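Local coordinates for lipoprotein (Thermotoga maritima, PDB 2F4I) that is of unknown function but belongs to a family of predicted periplasmic lipoproteins and is built on an OB-fold, at residues P55-H59 / Y71-I75; L105-I109 / V147-F151; Y24-W29 / T135-L139. All blocks are in the same frame, centred on the assembly; numbering follows the deposited sequence.

Contact 1 (P55-H59 / Y71-I75); sequences PELAH and YRYYI
His59 and Tyr74 meet through a single short hydrogen bond, 2.7 Å from His59 ND1 to Tyr74 OH. The hydroxyl lies near the plane of the imidazole, and either partner could be the donor. The two rings otherwise come together rim to rim, their planes 63° apart, so neither lies over the other. Tyr74 OH also sits 3.1 Å from the backbone N of His59, but the angle there is poor. His59 N is already spent inside the short helix on Pro55 O, 2.9 Å away, so the imidazole is the true polar mate of Tyr74 in this contact. Ala58 CB brushes Tyr74 OH from the helix side at 3.5 Å.

Both faces of the imidazole are occupied. Pro55 O lies over the centre of one face, and over the other Arg72 CG makes a CH-pi contact, 3.7 Å from the His59 ring centroid. Arg72 reaches this position with CG anti to its carbonyl carbon (chi1 -58°); a second bend, at chi2, then carries the guanidinium past the ring, nearly perpendicular to it. The arginine thus offers His59 its aliphatic part and takes its charge elsewhere: Arg72 NH1 bonds to Tyr71 O at 3.1 Å and also to Ser69 O, both carbonyls of its own approach to the strand. The carboxylate of Glu56 remains 4.3 Å away, measured from OE2 to Arg72 NE, too far for a salt bridge.

The Tyr74 ring also stacks with Phe172 of the adjacent strand 165-174 and touches Val47 and Leu51 of helix 44-53. The arrangement is a helix-on-sheet contact in the OB-fold, in which the one-turn helix 55-59 lies across the start of strand 72-81, with their axes at 71°.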
# COMPACT_ATOMS: atom_id res chain seq x y z
N PRO A 55 -14.58 12.65 1.48
CA PRO A 55 -13.21 12.31 1.84
C PRO A 55 -12.89 12.50 3.32
O PRO A 55 -12.15 11.71 3.86
CB PRO A 55 -12.35 13.23 0.97
CG PRO A 55 -13.22 13.65 -0.13
CD PRO A 55 -14.59 13.76 0.50
N GLU A 56 -13.48 13.49 3.98
CA GLU A 56 -13.24 13.69 5.42
C GLU A 56 -13.84 12.57 6.26
O GLU A 56 -13.19 12.12 7.17
CB GLU A 56 -13.56 15.10 5.95
CG GLU A 56 -12.68 15.48 7.22
CD GLU A 56 -11.18 15.76 6.93
OE1 GLU A 56 -10.90 16.62 6.05
OE2 GLU A 56 -10.27 15.15 7.61
N LEU A 57 -15.03 12.09 5.91
CA LEU A 57 -15.56 10.89 6.51
C LEU A 57 -14.65 9.71 6.28
O LEU A 57 -14.43 8.96 7.20
CB LEU A 57 -16.92 10.58 5.96
CG LEU A 57 -17.70 9.46 6.61
CD1 LEU A 57 -17.88 9.70 8.10
CD2 LEU A 57 -19.06 9.29 5.89
N ALA A 58 -14.14 9.54 5.05
CA ALA A 58 -13.17 8.47 4.76
C ALA A 58 -11.94 8.58 5.66
O ALA A 58 -11.56 7.60 6.29
CB ALA A 58 -12.79 8.44 3.25
N HIS A 59 -11.35 9.76 5.78
CA HIS A 59 -10.17 9.91 6.63
C HIS A 59 -10.54 9.43 8.05
O HIS A 59 -9.83 8.66 8.63
CB HIS A 59 -9.59 11.35 6.68
CG HIS A 59 -9.29 11.95 5.34
ND1 HIS A 59 -8.76 11.22 4.29
CD2 HIS A 59 -9.43 13.22 4.88
CE1 HIS A 59 -8.57 12.01 3.25
NE2 HIS A 59 -8.99 13.23 3.57
N TYR A 71 -1.44 14.59 6.53
CA TYR A 71 -1.44 13.37 5.75
C TYR A 71 -2.28 12.29 6.42
O TYR A 71 -2.29 12.15 7.63
CB TYR A 71 -0.01 12.93 5.47
CG TYR A 71 0.72 13.89 4.51
CD1 TYR A 71 0.57 13.79 3.15
CD2 TYR A 71 1.56 14.89 5.00
CE1 TYR A 71 1.19 14.62 2.28
CE2 TYR A 71 2.20 15.75 4.13
CZ TYR A 71 2.01 15.60 2.76
OH TYR A 71 2.61 16.46 1.87
N ARG A 72 -2.99 11.54 5.60
CA ARG A 72 -3.91 10.48 6.02
C ARG A 72 -3.47 9.15 5.40
O ARG A 72 -3.39 9.03 4.19
CB ARG A 72 -5.33 10.87 5.56
CG ARG A 72 -5.79 12.21 6.12
CD ARG A 72 -5.88 12.16 7.64
NE ARG A 72 -6.33 13.43 8.21
CZ ARG A 72 -5.57 14.34 8.82
NH1 ARG A 72 -4.27 14.19 8.95
NH2 ARG A 72 -6.13 15.45 9.31
N TYR A 73 -3.16 8.17 6.23
CA TYR A 73 -2.55 6.92 5.78
C TYR A 73 -3.55 5.76 5.78
O TYR A 73 -4.07 5.40 6.83
CB TYR A 73 -1.33 6.53 6.65
CG TYR A 73 -0.26 7.56 6.64
CD1 TYR A 73 0.70 7.55 5.65
CD2 TYR A 73 -0.23 8.59 7.60
CE1 TYR A 73 1.66 8.55 5.57
CE2 TYR A 73 0.75 9.58 7.55
CZ TYR A 73 1.69 9.56 6.53
OH TYR A 73 2.66 10.54 6.41
N TYR A 74 -3.77 5.20 4.59
CA TYR A 74 -4.79 4.19 4.35
C TYR A 74 -4.15 2.84 4.11
O TYR A 74 -3.08 2.76 3.50
CB TYR A 74 -5.58 4.54 3.10
CG TYR A 74 -6.56 5.67 3.26
CD1 TYR A 74 -6.14 7.00 3.17
CD2 TYR A 74 -7.90 5.40 3.46
CE1 TYR A 74 -7.05 8.01 3.29
CE2 TYR A 74 -8.80 6.40 3.58
CZ TYR A 74 -8.39 7.71 3.49
OH TYR A 74 -9.32 8.72 3.61
N ILE A 75 -4.82 1.79 4.57
CA ILE A 75 -4.48 0.45 4.16
C ILE A 75 -5.74 -0.27 3.72
O ILE A 75 -6.75 -0.29 4.46
CB ILE A 75 -3.60 -0.26 5.21
CG1 ILE A 75 -3.40 -1.72 4.85
CG2 ILE A 75 -4.09 -0.10 6.59
CD1 ILE A 75 -2.13 -2.24 5.51

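Contact 2 (L105-I109 / V147-F151); sequences LSNHI and VVNSF
Val148 lays its CG1 methyl against Asn107 CB at 3.7 Å, while its other methyl, CG2, comes equally near the carbonyl oxygen of Ser106. With CG1 anti to the backbone N (chi1 -173°), the two branches straddle the last peptide of the strand, one on the side chain of Asn107 and the other on the carbonyl before it. Val148 CG2 also reaches Ile109 CD1, more loosely, at 4.5 Å.

The polar half of the contact lies beside this. Asn107 ND2 donates to Asn149 OD1 over 2.8 Å, and the bond is nearly straight, 172° at the hydrogen. The acceptor lies in the amide plane of Asn107 and is approached on a lone pair in its own carbonyl plane, yet the two amides stand almost perpendicular to each other. Asn149 OD1 also rests 3.5 Å from Asn107 CB, close along the flank of its partner. With an alanine for Asn107, CB would still meet Val148, but Asn149 OD1 would probably lose its donor and its amide would be freer to turn.

These residues join the end of strand 103-106, in the mixed sheet of the OB-fold, to the first turn of helix 148-151, whose opening backbone bond runs from Phe151 N to Val147 O. The chain leaves the strand through an inverse gamma turn centred on His108, with a weak bond from Ile109 N to Asn107 O.

Backbone bonding between Asn107 and Asp88 ties Asn107 to the region before strand 89-91, and His108 NE2 bonds to the Asp88 carboxylate. On the far side from Val148, Ser106 OG is held by Glu185, at the beginning of strand 184-193. Phe151, further along the helix, turns to Leu191 and Ile193 of that strand and to Val166 of strand 165-174.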
# COMPACT_ATOMS: atom_id res chain seq x y z
N LEU A 105 -0.99 0.03 -8.70
CA LEU A 105 -0.16 -0.67 -7.74
C LEU A 105 1.26 -0.65 -8.28
O LEU A 105 1.57 -1.42 -9.19
CB LEU A 105 -0.71 -2.10 -7.58
CG LEU A 105 -2.12 -2.27 -6.96
CD1 LEU A 105 -2.48 -3.71 -6.87
CD2 LEU A 105 -2.24 -1.58 -5.60
N SER A 106 2.12 0.22 -7.73
CA SER A 106 3.46 0.49 -8.28
C SER A 106 4.65 0.21 -7.36
O SER A 106 4.48 0.04 -6.14
CB SER A 106 3.56 1.96 -8.70
OG SER A 106 3.59 2.85 -7.61
N ASN A 107 5.84 0.23 -7.96
CA ASN A 107 7.12 0.07 -7.23
C ASN A 107 7.75 1.42 -6.84
O ASN A 107 8.92 1.47 -6.45
CB ASN A 107 8.13 -0.79 -8.02
CG ASN A 107 8.49 -0.18 -9.34
OD1 ASN A 107 8.15 0.96 -9.58
ND2 ASN A 107 9.19 -0.93 -10.20
N HIS A 108 6.99 2.50 -6.96
CA HIS A 108 7.48 3.83 -6.58
C HIS A 108 7.30 4.01 -5.09
O HIS A 108 6.35 4.64 -4.65
CB HIS A 108 6.76 4.96 -7.34
CG HIS A 108 6.73 4.78 -8.83
ND1 HIS A 108 7.87 4.78 -9.61
CD2 HIS A 108 5.69 4.59 -9.69
CE1 HIS A 108 7.54 4.60 -10.87
NE2 HIS A 108 6.23 4.49 -10.95
N ILE A 109 8.20 3.42 -4.31
CA ILE A 109 8.11 3.38 -2.83
C ILE A 109 9.17 4.30 -2.20
O ILE A 109 10.36 4.06 -2.34
CB ILE A 109 8.29 1.92 -2.28
CG1 ILE A 109 7.52 0.94 -3.16
CG2 ILE A 109 7.81 1.83 -0.84
CD1 ILE A 109 7.43 -0.43 -2.64
N VAL A 147 8.05 -7.94 -3.12
CA VAL A 147 6.61 -7.95 -3.43
C VAL A 147 6.35 -7.47 -4.87
O VAL A 147 5.89 -8.24 -5.70
CB VAL A 147 5.77 -7.14 -2.43
CG1 VAL A 147 4.23 -7.18 -2.79
CG2 VAL A 147 6.05 -7.62 -0.98
N VAL A 148 6.68 -6.22 -5.18
CA VAL A 148 6.24 -5.62 -6.45
C VAL A 148 7.04 -6.13 -7.64
O VAL A 148 6.44 -6.69 -8.54
CB VAL A 148 6.26 -4.04 -6.50
CG1 VAL A 148 5.61 -3.55 -7.81
CG2 VAL A 148 5.56 -3.44 -5.35
N ASN A 149 8.36 -5.94 -7.64
CA ASN A 149 9.19 -6.33 -8.80
C ASN A 149 9.16 -7.85 -9.02
O ASN A 149 9.16 -8.32 -10.16
CB ASN A 149 10.63 -5.78 -8.69
CG ASN A 149 10.70 -4.22 -8.82
OD1 ASN A 149 9.77 -3.55 -9.31
ND2 ASN A 149 11.83 -3.65 -8.39
N SER A 150 9.12 -8.59 -7.91
CA SER A 150 8.95 -10.04 -7.91
C SER A 150 7.67 -10.48 -8.64
O SER A 150 7.68 -11.37 -9.48
CB SER A 150 8.90 -10.49 -6.45
OG SER A 150 8.65 -11.88 -6.39
N PHE A 151 6.57 -9.81 -8.33
CA PHE A 151 5.27 -10.10 -8.95
C PHE A 151 5.25 -9.75 -10.43
O PHE A 151 4.70 -10.48 -11.25
CB PHE A 151 4.15 -9.35 -8.21
CG PHE A 151 2.77 -9.71 -8.64
CD1 PHE A 151 2.18 -10.89 -8.23
CD2 PHE A 151 2.04 -8.86 -9.45
CE1 PHE A 151 0.91 -11.23 -8.64
CE2 PHE A 151 0.77 -9.18 -9.84
CZ PHE A 151 0.21 -10.38 -9.43

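Contact 3 (Y24-W29 / T135-L139); sequences YARELW and TATEL
This is a buried helix-to-helix packing made by van der Waals contact, without hydrogen bonds between the two segments, in which helix 24-29, near the start of the modelled chain, crosses the last turn of helix 129-139. The axes pass 8.4 Å apart at 59°, and the small side chain of Ala25 at the crossing is consistent with this close approach. Ala25 CB presses onto Glu138 CB at 3.3 Å, a tight approach, and lies 3.5 Å from the backbone N of Leu139; the carboxylate of Glu138 bends away from the interface. Thr135 turns its methyl to the other helix: with OG1 beside the backbone N (chi1 -57°), CG2 comes to lie anti to that N and enters between Tyr24 CD1, 3.6 Å away, and Leu28 CD1, at 3.7 Å. Its hydroxyl faces back to its own helix and bonds to Asp131 O. One turn later Leu139 CD1 fits against Trp29 CB at 3.7 Å and lies as near to Ala25 O, its side chain crossing that of Trp29 at about a right angle.

Phe19 and Phe126 meet the Tyr24 ring at one end of the interface. At the other, Leu139 also packs on Ile114 and Val115 of helix 113-118, while Trp29 reaches Ile142 and Val147, in the loop that leads to helix 148-151, which in turn leans on strands 165-174 and 184-193.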
# COMPACT_ATOMS: atom_id res chain seq x y z
N TYR A 24 16.84 -4.61 11.12
CA TYR A 24 15.63 -4.10 11.77
C TYR A 24 14.45 -4.11 10.81
O TYR A 24 13.33 -4.52 11.16
CB TYR A 24 15.88 -2.71 12.31
CG TYR A 24 14.96 -2.35 13.45
CD1 TYR A 24 13.68 -1.95 13.21
CD2 TYR A 24 15.38 -2.43 14.76
CE1 TYR A 24 12.83 -1.64 14.21
CE2 TYR A 24 14.53 -2.10 15.80
CZ TYR A 24 13.24 -1.72 15.50
OH TYR A 24 12.35 -1.39 16.48
N ALA A 25 14.69 -3.68 9.57
CA ALA A 25 13.66 -3.67 8.54
C ALA A 25 13.14 -5.06 8.23
O ALA A 25 11.94 -5.26 8.03
CB ALA A 25 14.21 -3.03 7.29
N ARG A 26 14.05 -6.01 8.12
CA ARG A 26 13.73 -7.41 7.82
C ARG A 26 12.86 -8.03 8.91
O ARG A 26 11.89 -8.74 8.61
CB ARG A 26 15.05 -8.18 7.62
CG ARG A 26 14.98 -9.70 7.33
CD ARG A 26 14.24 -9.98 6.03
NE ARG A 26 14.98 -9.48 4.89
CZ ARG A 26 14.57 -9.59 3.64
NH1 ARG A 26 13.40 -10.20 3.35
NH2 ARG A 26 15.31 -9.09 2.66
N GLU A 27 13.17 -7.70 10.16
CA GLU A 27 12.35 -8.09 11.32
C GLU A 27 10.97 -7.44 11.33
O GLU A 27 9.98 -8.09 11.63
CB GLU A 27 13.09 -7.76 12.61
CG GLU A 27 14.36 -8.57 12.85
CD GLU A 27 15.20 -8.12 14.09
OE1 GLU A 27 15.13 -6.93 14.51
OE2 GLU A 27 15.99 -8.94 14.60
N LEU A 28 10.90 -6.16 10.98
CA LEU A 28 9.59 -5.52 10.86
C LEU A 28 8.74 -6.21 9.77
O LEU A 28 7.53 -6.32 9.90
CB LEU A 28 9.76 -4.03 10.53
CG LEU A 28 10.27 -3.14 11.67
CD1 LEU A 28 10.46 -1.73 11.16
CD2 LEU A 28 9.33 -3.19 12.87
N TRP A 29 9.38 -6.61 8.68
CA TRP A 29 8.69 -7.19 7.54
C TRP A 29 8.05 -8.50 7.92
O TRP A 29 6.92 -8.74 7.60
CB TRP A 29 9.68 -7.41 6.39
CG TRP A 29 9.20 -8.15 5.22
CD1 TRP A 29 9.79 -9.25 4.67
CD2 TRP A 29 8.03 -7.88 4.42
NE1 TRP A 29 9.07 -9.67 3.60
CE2 TRP A 29 7.98 -8.85 3.42
CE3 TRP A 29 7.03 -6.90 4.46
CZ2 TRP A 29 6.98 -8.88 2.46
CZ3 TRP A 29 6.04 -6.95 3.53
CH2 TRP A 29 6.02 -7.93 2.54
N THR A 135 15.78 2.75 8.44
CA THR A 135 14.93 1.57 8.58
C THR A 135 13.74 1.60 7.60
O THR A 135 13.49 0.59 6.91
CB THR A 135 14.41 1.39 10.05
OG1 THR A 135 15.51 1.31 10.93
CG2 THR A 135 13.57 0.10 10.22
N ALA A 136 13.09 2.75 7.50
CA ALA A 136 12.03 2.98 6.50
C ALA A 136 12.52 2.75 5.05
O ALA A 136 11.85 2.11 4.28
CB ALA A 136 11.34 4.39 6.70
N THR A 137 13.71 3.22 4.71
CA THR A 137 14.34 2.95 3.43
C THR A 137 14.56 1.45 3.17
O THR A 137 14.27 0.99 2.09
CB THR A 137 15.60 3.78 3.37
OG1 THR A 137 15.15 5.12 3.44
CG2 THR A 137 16.42 3.58 2.05
N GLU A 138 15.10 0.74 4.15
CA GLU A 138 15.35 -0.70 4.02
C GLU A 138 14.08 -1.51 3.86
O GLU A 138 14.08 -2.48 3.12
CB GLU A 138 16.14 -1.25 5.24
CG GLU A 138 17.63 -0.87 5.27
CD GLU A 138 18.34 -1.17 3.95
OE1 GLU A 138 18.08 -2.24 3.35
OE2 GLU A 138 19.15 -0.33 3.51
N LEU A 139 13.03 -1.14 4.60
CA LEU A 139 11.78 -1.81 4.47
C LEU A 139 11.13 -1.54 3.07
O LEU A 139 10.51 -2.40 2.52
CB LEU A 139 10.84 -1.50 5.66
CG LEU A 139 9.47 -2.19 5.57
CD1 LEU A 139 9.53 -3.78 5.68
CD2 LEU A 139 8.56 -1.63 6.60

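How the contacts relate
From the N terminus, helix 24-29 comes first, and contact 3 stays open until the chain returns at 135-139. Within that long excursion, contact 1 opens and closes locally, its two segments joined by only 11 residues without helix or strand. Contact 2 then begins at 105-109, still inside the span of contact 3, but closes beyond it at 147-151, so contacts 2 and 3 cross. Contacts 1 and 2 reach the same sheet on opposite sides of the chain's centre, about 22 Å apart between centres. Contacts 2 and 3 touch directly, Val147 CG2 lying 3.5 Å from Trp29 CH2, which joins helix 24-29 to the segment before helix 148-151 and, through that helix, indirectly to the sheet.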